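Long-range contacts in succinate-semialdehyde dehydrogenase (Synechococcus sp., PDB 4ITA), which probably oxidises succinic semialdehyde to succinate with an NADP-type cofactor, as a dimeric member of the aldehyde dehydrogenase family: residues Lys33-Tyr41 and Gly176-Thr184; Ala113-Leu123 and Arg445-Lys456. One frame throughout, in Å; residues are numbered along the deposited sequence.

Contact 1 of 2, residues Lys33-Tyr41 and Gly176-Thr184. With EDO (1,2-ethanediol), chain E.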
loop_
_atom_site.group_PDB
_atom_site.type_symbol
_atom_site.label_atom_id
_atom_site.label_comp_id
_atom_site.label_asym_id
_atom_site.label_seq_id
_atom_site.Cartn_x
_atom_site.Cartn_y
_atom_site.Cartn_z
ATOM N N LYS A 33 -9.800 -24.475 -1.696
ATOM C CA LYS A 33 -10.293 -24.694 -0.340
ATOM C C LYS A 33 -10.260 -23.408 0.477
ATOM O O LYS A 33 -11.180 -23.137 1.249
ATOM C CB LYS A 33 -9.523 -25.813 0.368
ATOM C CG LYS A 33 -10.138 -26.182 1.720
ATOM C CD LYS A 33 -9.570 -27.459 2.305
ATOM C CE LYS A 33 -8.149 -27.282 2.774
ATOM N NZ LYS A 33 -7.599 -28.598 3.234
ATOM N N ALA A 34 -9.211 -22.609 0.302
ATOM C CA ALA A 34 -9.131 -21.317 0.985
ATOM C C ALA A 34 -10.284 -20.404 0.595
ATOM O O ALA A 34 -10.854 -19.709 1.440
ATOM C CB ALA A 34 -7.811 -20.641 0.674
ATOM N N GLN A 35 -10.637 -20.401 -0.683
ATOM C CA GLN A 35 -11.739 -19.579 -1.146
ATOM C C GLN A 35 -13.065 -20.014 -0.531
ATOM O O GLN A 35 -13.851 -19.179 -0.065
ATOM C CB GLN A 35 -11.819 -19.593 -2.674
ATOM C CG GLN A 35 -12.945 -18.738 -3.212
ATOM C CD GLN A 35 -12.781 -17.281 -2.826
ATOM O OE1 GLN A 35 -11.660 -16.799 -2.633
ATOM N NE2 GLN A 35 -13.900 -16.569 -2.700
ATOM N N GLU A 36 -13.310 -21.319 -0.507
ATOM C CA GLU A 36 -14.514 -21.837 0.125
ATOM C C GLU A 36 -14.513 -21.511 1.615
ATOM O O GLU A 36 -15.534 -21.099 2.174
ATOM C CB GLU A 36 -14.584 -23.341 -0.090
ATOM C CG GLU A 36 -15.825 -23.999 0.460
ATOM C CD GLU A 36 -15.933 -25.432 -0.011
ATOM O OE1 GLU A 36 -15.599 -26.340 0.777
ATOM O OE2 GLU A 36 -16.329 -25.640 -1.178
ATOM N N ALA A 37 -13.367 -21.686 2.263
ATOM C CA ALA A 37 -13.273 -21.388 3.688
ATOM C C ALA A 37 -13.534 -19.913 3.963
ATOM O O ALA A 37 -14.216 -19.582 4.927
ATOM C CB ALA A 37 -11.924 -21.804 4.241
ATOM N N PHE A 38 -12.993 -19.032 3.124
ATOM C CA PHE A 38 -13.193 -17.597 3.283
ATOM C C PHE A 38 -14.667 -17.215 3.232
ATOM O O PHE A 38 -15.124 -16.353 3.984
ATOM C CB PHE A 38 -12.426 -16.812 2.214
ATOM C CG PHE A 38 -12.745 -15.335 2.214
ATOM C CD1 PHE A 38 -12.407 -14.541 3.308
ATOM C CD2 PHE A 38 -13.381 -14.742 1.131
ATOM C CE1 PHE A 38 -12.707 -13.188 3.329
ATOM C CE2 PHE A 38 -13.678 -13.382 1.141
ATOM C CZ PHE A 38 -13.342 -12.603 2.239
ATOM N N GLN A 39 -15.421 -17.854 2.346
ATOM C CA GLN A 39 -16.827 -17.503 2.191
ATOM C C GLN A 39 -17.605 -17.711 3.484
ATOM O O GLN A 39 -18.511 -16.936 3.802
ATOM C CB GLN A 39 -17.455 -18.262 1.020
ATOM C CG GLN A 39 -17.088 -17.649 -0.313
ATOM C CD GLN A 39 -17.381 -16.154 -0.346
ATOM O OE1 GLN A 39 -18.446 -15.700 0.083
ATOM N NE2 GLN A 39 -16.425 -15.380 -0.843
ATOM N N ALA A 40 -17.215 -18.718 4.261
ATOM C CA ALA A 40 -17.833 -18.946 5.559
ATOM C C ALA A 40 -17.149 -18.133 6.656
ATOM O O ALA A 40 -17.811 -17.594 7.537
ATOM C CB ALA A 40 -17.813 -20.423 5.908
ATOM N N TYR A 41 -15.825 -18.035 6.587
ATOM C CA TYR A 41 -15.049 -17.411 7.651
ATOM C C TYR A 41 -15.338 -15.918 7.770
ATOM O O TYR A 41 -15.363 -15.367 8.873
ATOM C CB TYR A 41 -13.552 -17.683 7.465
ATOM C CG TYR A 41 -12.709 -17.235 8.636
ATOM C CD1 TYR A 41 -12.825 -17.855 9.877
ATOM C CD2 TYR A 41 -11.796 -16.202 8.503
ATOM C CE1 TYR A 41 -12.060 -17.458 10.954
ATOM C CE2 TYR A 41 -11.015 -15.793 9.581
ATOM C CZ TYR A 41 -11.165 -16.418 10.808
ATOM O OH TYR A 41 -10.403 -16.028 11.882
ATOM N N GLY A 176 -8.705 -24.259 16.815
ATOM C CA GLY A 176 -10.085 -24.281 16.370
ATOM C C GLY A 176 -10.376 -23.544 15.080
ATOM O O GLY A 176 -11.518 -23.530 14.637
ATOM N N PHE A 177 -9.370 -22.921 14.469
ATOM C CA PHE A 177 -9.620 -22.215 13.209
ATOM C C PHE A 177 -10.053 -23.211 12.142
ATOM O O PHE A 177 -9.382 -24.223 11.943
ATOM C CB PHE A 177 -8.380 -21.446 12.739
ATOM C CG PHE A 177 -8.111 -20.190 13.519
ATOM C CD1 PHE A 177 -8.845 -19.033 13.263
ATOM C CD2 PHE A 177 -7.121 -20.155 14.496
ATOM C CE1 PHE A 177 -8.602 -17.876 13.983
ATOM C CE2 PHE A 177 -6.866 -18.993 15.209
ATOM C CZ PHE A 177 -7.604 -17.858 14.948
ATOM N N PRO A 178 -11.180 -22.933 11.464
ATOM C CA PRO A 178 -11.682 -23.888 10.462
ATOM C C PRO A 178 -10.681 -24.215 9.348
ATOM O O PRO A 178 -9.816 -23.401 8.989
ATOM C CB PRO A 178 -12.901 -23.176 9.885
ATOM C CG PRO A 178 -13.392 -22.304 11.010
ATOM C CD PRO A 178 -12.128 -21.821 11.690
ATOM N N GLU A 179 -10.812 -25.418 8.803
ATOM C CA GLU A 179 -9.959 -25.884 7.720
ATOM C C GLU A 179 -10.001 -24.905 6.551
ATOM O O GLU A 179 -11.072 -24.475 6.122
ATOM C CB GLU A 179 -10.441 -27.254 7.259
ATOM C CG GLU A 179 -9.604 -27.867 6.159
ATOM C CD GLU A 179 -10.069 -29.251 5.752
ATOM O OE1 GLU A 179 -11.083 -29.741 6.288
ATOM O OE2 GLU A 179 -9.414 -29.848 4.880
ATOM N N GLY A 180 -8.830 -24.551 6.030
ATOM C CA GLY A 180 -8.735 -23.624 4.908
ATOM C C GLY A 180 -8.538 -22.177 5.303
ATOM O O GLY A 180 -8.263 -21.331 4.453
ATOM N N VAL A 181 -8.695 -21.872 6.588
ATOM C CA VAL A 181 -8.486 -20.506 7.041
ATOM C C VAL A 181 -7.002 -20.151 7.065
ATOM O O VAL A 181 -6.630 -19.011 6.781
ATOM C CB VAL A 181 -9.185 -20.266 8.399
ATOM C CG1 VAL A 181 -8.733 -18.956 9.039
ATOM C CG2 VAL A 181 -10.700 -20.291 8.205
ATOM N N PHE A 182 -6.160 -21.115 7.413
ATOM C CA PHE A 182 -4.716 -20.930 7.342
ATOM C C PHE A 182 -4.105 -22.196 6.769
ATOM O O PHE A 182 -4.359 -23.290 7.276
ATOM C CB PHE A 182 -4.112 -20.642 8.724
ATOM C CG PHE A 182 -2.633 -20.340 8.682
ATOM C CD1 PHE A 182 -1.691 -21.363 8.576
ATOM C CD2 PHE A 182 -2.191 -19.034 8.747
ATOM C CE1 PHE A 182 -0.327 -21.075 8.525
ATOM C CE2 PHE A 182 -0.830 -18.737 8.699
ATOM C CZ PHE A 182 0.099 -19.761 8.586
ATOM N N GLN A 183 -3.290 -22.056 5.729
ATOM C CA GLN A 183 -2.635 -23.219 5.147
ATOM C C GLN A 183 -1.183 -22.937 4.863
ATOM O O GLN A 183 -0.846 -21.953 4.204
ATOM C CB GLN A 183 -3.322 -23.661 3.850
ATOM C CG GLN A 183 -4.753 -24.166 4.025
ATOM C CD GLN A 183 -5.388 -24.521 2.691
ATOM O OE1 GLN A 183 -5.398 -25.684 2.272
ATOM N NE2 GLN A 183 -5.901 -23.514 2.005
ATOM N N THR A 184 -0.326 -23.821 5.349
ATOM C CA THR A 184 1.083 -23.818 5.000
ATOM C C THR A 184 1.299 -24.491 3.655
ATOM O O THR A 184 0.838 -25.612 3.427
ATOM C CB THR A 184 1.873 -24.537 6.081
ATOM O OG1 THR A 184 1.933 -23.681 7.226
ATOM C CG2 THR A 184 3.292 -24.876 5.614
HETATM C C1 EDO E . -5.350 -24.722 10.124
HETATM O O1 EDO E . -6.006 -25.910 9.673
HETATM C C2 EDO E . -6.370 -23.629 10.412
HETATM O O2 EDO E . -7.109 -23.299 9.230
HETATM O O HOH W 1 -5.421 -27.594 4.989
#

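Contact 2 of 2, residues Ala113-Leu123 and Arg445-Lys456. With EDO (1,2-ethanediol), chain F; EDO (1,2-ethanediol), chain B.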
loop_
_atom_site.group_PDB
_atom_site.type_symbol
_atom_site.label_atom_id
_atom_site.label_comp_id
_atom_site.label_asym_id
_atom_site.label_seq_id
_atom_site.Cartn_x
_atom_site.Cartn_y
_atom_site.Cartn_z
ATOM N N ALA A 113 -25.762 12.904 4.718
ATOM C CA ALA A 113 -26.332 11.568 4.809
ATOM C C ALA A 113 -26.973 11.358 6.176
ATOM O O ALA A 113 -26.526 11.933 7.175
ATOM C CB ALA A 113 -25.256 10.516 4.585
ATOM N N THR A 114 -28.014 10.530 6.223
ATOM C CA THR A 114 -28.510 10.028 7.501
ATOM C C THR A 114 -27.406 9.253 8.209
ATOM O O THR A 114 -27.199 9.408 9.418
ATOM C CB THR A 114 -29.756 9.147 7.310
ATOM O OG1 THR A 114 -30.830 9.969 6.847
ATOM C CG2 THR A 114 -30.157 8.472 8.620
ATOM N N GLU A 115 -26.687 8.427 7.450
ATOM C CA GLU A 115 -25.522 7.740 7.979
ATOM C C GLU A 115 -24.424 7.751 6.944
ATOM O O GLU A 115 -24.661 7.425 5.789
ATOM C CB GLU A 115 -25.846 6.290 8.360
ATOM C CG GLU A 115 -26.575 6.141 9.685
ATOM C CD GLU A 115 -26.619 4.709 10.175
ATOM O OE1 GLU A 115 -25.814 3.889 9.694
ATOM O OE2 GLU A 115 -27.466 4.397 11.038
ATOM N N SER A 116 -23.227 8.146 7.355
ATOM C CA SER A 116 -22.059 8.016 6.496
ATOM C C SER A 116 -20.877 7.582 7.338
ATOM O O SER A 116 -20.613 8.147 8.399
ATOM C CB SER A 116 -21.768 9.303 5.718
ATOM O OG SER A 116 -21.815 10.438 6.557
ATOM N N TYR A 117 -20.195 6.541 6.880
ATOM C CA TYR A 117 -19.121 5.957 7.664
ATOM C C TYR A 117 -18.202 5.131 6.801
ATOM O O TYR A 117 -18.485 4.873 5.627
ATOM C CB TYR A 117 -19.673 5.087 8.804
ATOM C CG TYR A 117 -20.649 3.986 8.404
ATOM C CD1 TYR A 117 -22.003 4.253 8.246
ATOM C CD2 TYR A 117 -20.221 2.670 8.220
ATOM C CE1 TYR A 117 -22.908 3.244 7.903
ATOM C CE2 TYR A 117 -21.116 1.653 7.877
ATOM C CZ TYR A 117 -22.459 1.947 7.720
ATOM O OH TYR A 117 -23.355 0.947 7.383
ATOM N N VAL A 118 -17.093 4.722 7.398
ATOM C CA VAL A 118 -16.241 3.713 6.799
ATOM C C VAL A 118 -16.365 2.451 7.643
ATOM O O VAL A 118 -16.302 2.514 8.881
ATOM C CB VAL A 118 -14.770 4.175 6.752
ATOM C CG1 VAL A 118 -13.874 3.082 6.179
ATOM C CG2 VAL A 118 -14.638 5.464 5.931
ATOM N N CYS A 119 -16.574 1.317 6.984
ATOM C CA CYS A 119 -16.517 0.026 7.664
ATOM C C CYS A 119 -15.360 -0.761 7.077
ATOM O O CYS A 119 -14.796 -0.371 6.050
ATOM C CB CYS A 119 -17.845 -0.733 7.567
ATOM S SG CYS A 119 -18.346 -1.222 5.919
ATOM N N TYR A 120 -14.988 -1.846 7.742
ATOM C CA TYR A 120 -13.780 -2.564 7.384
ATOM C C TYR A 120 -14.119 -4.025 7.188
ATOM O O TYR A 120 -14.650 -4.670 8.082
ATOM C CB TYR A 120 -12.701 -2.352 8.451
ATOM C CG TYR A 120 -12.346 -0.889 8.595
ATOM C CD1 TYR A 120 -11.436 -0.289 7.731
ATOM C CD2 TYR A 120 -12.956 -0.095 9.565
ATOM C CE1 TYR A 120 -11.127 1.057 7.843
ATOM C CE2 TYR A 120 -12.656 1.254 9.676
ATOM C CZ TYR A 120 -11.746 1.823 8.810
ATOM O OH TYR A 120 -11.442 3.169 8.923
ATOM N N GLN A 121 -13.846 -4.532 5.995
ATOM C CA GLN A 121 -14.198 -5.900 5.645
ATOM C C GLN A 121 -12.983 -6.603 5.049
ATOM O O GLN A 121 -12.153 -5.976 4.396
ATOM C CB GLN A 121 -15.351 -5.888 4.646
ATOM C CG GLN A 121 -16.640 -5.303 5.215
ATOM C CD GLN A 121 -17.801 -5.461 4.259
ATOM O OE1 GLN A 121 -17.693 -5.133 3.082
ATOM N NE2 GLN A 121 -18.904 -6.010 4.751
ATOM N N PRO A 122 -12.856 -7.911 5.271
ATOM C CA PRO A 122 -11.694 -8.649 4.770
ATOM C C PRO A 122 -11.658 -8.707 3.239
ATOM O O PRO A 122 -12.699 -8.655 2.570
ATOM C CB PRO A 122 -11.899 -10.046 5.358
ATOM C CG PRO A 122 -13.382 -10.160 5.511
ATOM C CD PRO A 122 -13.804 -8.789 5.967
ATOM N N LEU A 123 -10.459 -8.811 2.690
ATOM C CA LEU A 123 -10.282 -8.920 1.246
ATOM C C LEU A 123 -10.495 -10.335 0.711
ATOM O O LEU A 123 -11.026 -10.510 -0.381
ATOM C CB LEU A 123 -8.891 -8.430 0.841
ATOM C CG LEU A 123 -8.596 -6.946 1.036
ATOM C CD1 LEU A 123 -7.154 -6.681 0.657
ATOM C CD2 LEU A 123 -9.547 -6.083 0.227
ATOM N N ARG A 445 -5.299 -3.014 9.575
ATOM C CA ARG A 445 -5.913 -2.154 8.561
ATOM C C ARG A 445 -5.336 -2.337 7.161
ATOM O O ARG A 445 -5.922 -1.873 6.193
ATOM C CB ARG A 445 -5.802 -0.680 8.956
ATOM C CG ARG A 445 -6.663 -0.287 10.134
ATOM C CD ARG A 445 -8.152 -0.346 9.817
ATOM N NE ARG A 445 -8.947 0.239 10.897
ATOM C CZ ARG A 445 -9.126 1.542 11.074
ATOM N NH1 ARG A 445 -8.573 2.409 10.239
ATOM N NH2 ARG A 445 -9.862 1.979 12.089
ATOM N N THR A 446 -4.194 -3.002 7.043
ATOM C CA THR A 446 -3.498 -3.075 5.757
ATOM C C THR A 446 -4.276 -3.813 4.678
ATOM O O THR A 446 -4.432 -3.322 3.558
ATOM C CB THR A 446 -2.130 -3.732 5.911
ATOM O OG1 THR A 446 -1.342 -2.955 6.824
ATOM C CG2 THR A 446 -1.419 -3.791 4.565
ATOM N N PHE A 447 -4.777 -4.991 5.020
ATOM C CA PHE A 447 -5.397 -5.858 4.026
ATOM C C PHE A 447 -6.891 -6.033 4.265
ATOM O O PHE A 447 -7.410 -7.144 4.310
ATOM C CB PHE A 447 -4.669 -7.202 3.959
ATOM C CG PHE A 447 -3.246 -7.087 3.475
ATOM C CD1 PHE A 447 -2.971 -6.583 2.216
ATOM C CD2 PHE A 447 -2.189 -7.451 4.298
ATOM C CE1 PHE A 447 -1.660 -6.468 1.764
ATOM C CE2 PHE A 447 -0.879 -7.339 3.858
ATOM C CZ PHE A 447 -0.616 -6.845 2.591
ATOM N N VAL A 448 -7.573 -4.906 4.419
ATOM C CA VAL A 448 -9.025 -4.889 4.469
ATOM C C VAL A 448 -9.530 -3.906 3.435
ATOM O O VAL A 448 -8.796 -3.006 3.006
ATOM C CB VAL A 448 -9.570 -4.481 5.860
ATOM C CG1 VAL A 448 -9.197 -5.514 6.914
ATOM C CG2 VAL A 448 -9.049 -3.108 6.259
ATOM N N ASN A 449 -10.774 -4.113 3.017
ATOM C CA ASN A 449 -11.531 -3.145 2.248
ATOM C C ASN A 449 -12.085 -2.111 3.215
ATOM O O ASN A 449 -12.977 -2.418 4.007
ATOM C CB ASN A 449 -12.678 -3.853 1.514
ATOM C CG ASN A 449 -13.619 -2.890 0.802
ATOM O OD1 ASN A 449 -13.321 -1.709 0.648
ATOM N ND2 ASN A 449 -14.755 -3.399 0.348
ATOM N N ALA A 450 -11.541 -0.896 3.168
ATOM C CA ALA A 450 -12.151 0.234 3.861
ATOM C C ALA A 450 -13.282 0.706 2.956
ATOM O O ALA A 450 -13.050 1.384 1.947
ATOM C CB ALA A 450 -11.138 1.340 4.109
ATOM N N LYS A 451 -14.494 0.284 3.299
ATOM C CA LYS A 451 -15.678 0.523 2.484
ATOM C C LYS A 451 -16.399 1.766 2.982
ATOM O O LYS A 451 -16.852 1.808 4.121
ATOM C CB LYS A 451 -16.607 -0.709 2.527
ATOM C CG LYS A 451 -17.948 -0.505 1.815
ATOM C CD LYS A 451 -18.909 -1.693 1.967
ATOM C CE LYS A 451 -18.597 -2.818 0.992
ATOM N NZ LYS A 451 -19.422 -4.036 1.256
ATOM N N THR A 452 -16.490 2.786 2.135
ATOM C CA THR A 452 -17.276 3.969 2.468
ATOM C C THR A 452 -18.756 3.693 2.242
ATOM O O THR A 452 -19.153 3.167 1.200
ATOM C CB THR A 452 -16.838 5.178 1.635
ATOM O OG1 THR A 452 -15.579 5.625 2.131
ATOM C CG2 THR A 452 -17.837 6.323 1.751
ATOM N N VAL A 453 -19.565 4.033 3.240
ATOM C CA VAL A 453 -21.003 3.820 3.165
ATOM C C VAL A 453 -21.715 5.154 3.319
ATOM O O VAL A 453 -21.370 5.953 4.192
ATOM C CB VAL A 453 -21.492 2.848 4.260
ATOM C CG1 VAL A 453 -23.003 2.660 4.174
ATOM C CG2 VAL A 453 -20.776 1.514 4.144
ATOM N N TRP A 454 -22.697 5.393 2.456
ATOM C CA TRP A 454 -23.491 6.618 2.502
ATOM C C TRP A 454 -24.948 6.211 2.383
ATOM O O TRP A 454 -25.341 5.578 1.408
ATOM C CB TRP A 454 -23.094 7.538 1.346
ATOM C CG TRP A 454 -23.758 8.897 1.326
ATOM C CD1 TRP A 454 -23.212 10.077 1.732
ATOM C CD2 TRP A 454 -25.069 9.211 0.826
ATOM N NE1 TRP A 454 -24.106 11.107 1.535
ATOM C CE2 TRP A 454 -25.251 10.602 0.980
ATOM C CE3 TRP A 454 -26.105 8.452 0.266
ATOM C CZ2 TRP A 454 -26.429 11.249 0.599
ATOM C CZ3 TRP A 454 -27.279 9.099 -0.110
ATOM C CH2 TRP A 454 -27.427 10.483 0.057
ATOM N N LEU A 455 -25.741 6.552 3.388
ATOM C CA LEU A 455 -27.149 6.185 3.421
ATOM C C LEU A 455 -27.987 7.450 3.505
ATOM O O LEU A 455 -27.846 8.227 4.451
ATOM C CB LEU A 455 -27.403 5.287 4.631
ATOM C CG LEU A 455 -28.822 4.992 5.130
ATOM C CD1 LEU A 455 -29.545 4.111 4.158
ATOM C CD2 LEU A 455 -28.778 4.339 6.512
ATOM N N LYS A 456 -28.853 7.660 2.517
ATOM C CA LYS A 456 -29.665 8.874 2.466
ATOM C C LYS A 456 -30.475 9.059 3.735
ATOM O O LYS A 456 -30.458 10.149 4.319
ATOM C CB LYS A 456 -30.612 8.859 1.267
ATOM C CG LYS A 456 -31.379 10.172 1.119
ATOM C CD LYS A 456 -32.466 10.096 0.051
ATOM C CE LYS A 456 -33.097 11.467 -0.186
ATOM N NZ LYS A 456 -34.153 11.459 -1.244
ATOM O OXT LYS A 456 -31.141 8.128 4.194
HETATM C C1 EDO F . -5.246 -8.234 8.153
HETATM O O1 EDO F . -4.682 -9.066 7.117
HETATM C C2 EDO F . -5.594 -6.853 7.621
HETATM O O2 EDO F . -4.351 -6.166 7.415
HETATM C C1 EDO B . -13.663 4.108 0.922
HETATM O O1 EDO B . -12.673 3.764 1.888
HETATM C C2 EDO B . -13.445 3.644 -0.507
HETATM O O2 EDO B . -14.300 4.303 -1.433
HETATM O O HOH W 2 -16.125 -6.036 1.289
#

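Contact 1 of 2, residues Lys33-Tyr41 and Gly176-Thr184
Both methyl groups of V181 press on one face of the Y41 ring: CG1 sits over its middle, 3.9 Å from the centroid and 10° off the normal, a CH-pi contact, while CG2 lies 3.6 Å from Y41 CD1. This joins helix 24-41 to the loop that leads from helix 162-175 into strand 182-185 of the Rossmann-type cofactor domain. A chi1 of -172° turns the Y41 side chain away from its own N, and it passes V181 until its OH meets the edge of the F177 ring, 3.3 Å from CE1; that hydroxyl is hydrogen-bonded to the carbonyl of L147 in helix 137-149. One turn back along the helix, A37 CB rests on the type II turn P178-V181, 3.4 Å from E179 O. G180, at a positive phi of 94° and with no side chain to meet A37, lets the turn come against the helix, where A34 CA makes a CA-H...O contact to G180 O. The outer edge is polar. Q183 NE2 bonds to the carbonyl of K30, and a water accepts from K33 NZ and donates weakly to Q183 OE1. K33, its chain bent at chi3, crosses E179 at about a right angle. Its NZ forms a salt bridge to E179 OE2 at 2.8 Å, on the anti lone pair of that oxygen.

Contact 2 of 2, residues Ala113-Leu123 and Arg445-Lys456
R445 lays its guanidinium flat over one face of the Y120 ring, centres 3.9 Å apart and planes 15° from parallel, a stacked cation-pi pair. The arginine chain folds at chi2, which also brings CD over the same ring, 4.1 Å from its centroid. E107 ties the pair together, accepting from Y120 OH and forming a salt bridge with R445 NH2, so the positive charge is probably partly balanced there, while R445 NE bonds to the carbonyl of F103. A450 CB, 3.7 Å from Y120 CE1, and V448 CG2, near CD1, also touch the ring. On the sheet face that carries Q121, K451 bends at chi3 to give NZ to Q121 OE1 at 2.7 Å, approaching 24° out of the amide plane; the same ammonium also bonds to the carbonyls of I405 and L408 of the second subunit.

Strands 115-122 and 448-455 form an antiparallel beta ladder, with hydrogen-bonded pairs E115-L455, Y117-V453, C119-K451 and Q121-N449. In this oligomerisation arm of the aldehyde dehydrogenase fold, T452-L455 also pair in parallel with a strand of the second subunit, continuing the sheet across the dimer. Y117 has CG between its backbone N and carbonyl carbon (chi1 54°), a torsion that lays the ring alongside V453, whose CB stands over one ring face, 3.8 Å from the centroid. At the outer end T114 and E115 both face L455 in a classic beta bulge. A113 CB packs over the five-membered ring of W454, 3.5 Å from its centroid. K456 O, an oxygen of the C-terminal carboxylate, is gripped twice from one face of its plane, by T114 N at 3.1 Å and T114 OG1 at 2.6 Å.

In the fold
Contact 1 is the more buried, packing helix 24-41 on the turn that leads into strand 182-185, at an end of the cofactor-domain sheet; contact 2 is partly buried and is a pair of strands of that same sheet, extended to the chain terminus. Strand 152-156 pairs with both 115-129 and 182-185, linking the strand elements of the two contacts, whose centres are about 24 Å apart. They touch directly where F38 CE1 packs 3.8 Å from P122 CG. Side-chain packing on a turn, with a charged rim, dominates residues 33-41 and 176-184. Residues 113-123 and 445-456 rely on backbone pairing, and the second subunit meets this contact but not contact 1.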